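Local coordinates for SnoK (Streptomyces nogalater, PDB 5EPA), which binds iron and 2-oxoglutarate as a non-heme carbocyclase of the nogalamycin biosynthetic pathway, at residues P19-A22 with E23-S26. Numbering follows the deposited sequence.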
loop_
_atom_site.group_PDB
_atom_site.type_symbol
_atom_site.label_atom_id
_atom_site.label_comp_id
_atom_site.label_asym_id
_atom_site.label_seq_id
_atom_site.Cartn_x
_atom_site.Cartn_y
_atom_site.Cartn_z
ATOM N N PRO A 19 -14.835 17.216 0.491
ATOM C CA PRO A 19 -13.591 16.525 0.130
ATOM C C PRO A 19 -12.395 16.902 1.007
ATOM O O PRO A 19 -12.283 18.031 1.445
ATOM C CB PRO A 19 -13.311 16.987 -1.311
ATOM C CG PRO A 19 -14.514 17.747 -1.751
ATOM C CD PRO A 19 -15.243 18.194 -0.526
ATOM N N THR A 20 -11.517 15.952 1.264
ATOM C CA THR A 20 -10.232 16.271 1.873
ATOM C C THR A 20 -9.174 16.456 0.770
ATOM O O THR A 20 -9.036 15.619 -0.119
ATOM C CB THR A 20 -9.742 15.195 2.843
ATOM O OG1 THR A 20 -10.798 14.833 3.741
ATOM C CG2 THR A 20 -8.571 15.722 3.635
ATOM N N THR A 21 -8.438 17.552 0.852
ATOM C CA THR A 21 -7.441 17.905 -0.141
ATOM C C THR A 21 -6.094 18.054 0.567
ATOM O O THR A 21 -6.045 18.143 1.795
ATOM C CB THR A 21 -7.748 19.264 -0.791
ATOM O OG1 THR A 21 -7.743 20.280 0.225
ATOM C CG2 THR A 21 -9.095 19.263 -1.504
ATOM N N ALA A 22 -5.023 18.172 -0.208
ATOM C CA ALA A 22 -3.714 18.438 0.377
ATOM C C ALA A 22 -3.680 19.751 1.139
ATOM O O ALA A 22 -2.976 19.897 2.124
ATOM C CB ALA A 22 -2.646 18.457 -0.700
ATOM N N GLU A 23 -4.434 20.726 0.658
ATOM C CA GLU A 23 -4.430 22.065 1.228
ATOM C C GLU A 23 -5.181 22.102 2.564
ATOM O O GLU A 23 -4.789 22.824 3.460
ATOM C CB GLU A 23 -5.070 23.076 0.237
ATOM C CG GLU A 23 -4.968 24.544 0.642
ATOM C CD GLU A 23 -6.165 25.059 1.490
ATOM O OE1 GLU A 23 -7.285 24.483 1.503
ATOM O OE2 GLU A 23 -5.982 26.080 2.196
ATOM N N ASN A 24 -6.307 21.390 2.665
ATOM C CA ASN A 24 -7.181 21.510 3.860
ATOM C C ASN A 24 -6.940 20.392 4.881
ATOM O O ASN A 24 -7.590 20.320 5.902
ATOM C CB ASN A 24 -8.683 21.621 3.465
ATOM C CG ASN A 24 -9.280 20.305 2.969
ATOM O OD1 ASN A 24 -8.776 19.220 3.234
ATOM N ND2 ASN A 24 -10.365 20.402 2.244
ATOM N N LEU A 25 -6.034 19.486 4.551
ATOM C CA LEU A 25 -5.648 18.420 5.472
ATOM C C LEU A 25 -5.272 19.004 6.838
ATOM O O LEU A 25 -4.466 19.933 6.920
ATOM C CB LEU A 25 -4.469 17.660 4.877
ATOM C CG LEU A 25 -3.865 16.532 5.727
ATOM C CD1 LEU A 25 -4.703 15.269 5.669
ATOM C CD2 LEU A 25 -2.451 16.232 5.242
ATOM N N SER A 26 -5.858 18.473 7.902
ATOM C CA SER A 26 -5.624 19.046 9.219
ATOM C C SER A 26 -4.276 18.643 9.789
ATOM O O SER A 26 -3.799 17.558 9.555
ATOM C CB SER A 26 -6.745 18.665 10.207
ATOM O OG SER A 26 -6.846 17.244 10.358
#
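T21 lies against one face of the N24 carboxamide: its OG1 sits over the amide carbon, 3.1 Å from N24 CG, and the two side chains cross nearly at right angles. At the nitrogen edge, N24 ND2 gives a hydrogen bond of 3.2 Å to P19 O, almost in the amide plane and fairly straight (162°). Beyond the oxygen, the T20 methyl CG2 comes to 3.5 Å from N24 OD1; T20 OG1 bonds to P42 O. T21 N reaches N24 OD1 at 2.9 Å, a nearly linear N-H bond that arrives from above the carbonyl plane rather than along a lone pair. Bonds to both the oxygen and the nitrogen of the amide thus fix its rotation. With chi1 of 73°, N24 CG stands between its own backbone N and carbonyl carbon, folding the amide back over T21. In return T21 OG1 accepts N24 N at 3.0 Å, while the bonds from N24 N and L25 N to T21 O are weak. Helix 98-108 holds A22 at both its backbone N and O: E99 OE1 accepts A22 N, and R106 NH1 donates to A22 O. L25, the buried residue here, packs its side chain on I103 and I41. Just beyond, S26 N-caps helix 27-36 through A29 N. The reciprocal T21-N24 pair, each side chain accepting the other's backbone N-H three residues apart, is the bonding pattern of a capping box, here without a regular helix behind it: it closes one surface turn in the loop ahead of helix 27-36, far from the iron site.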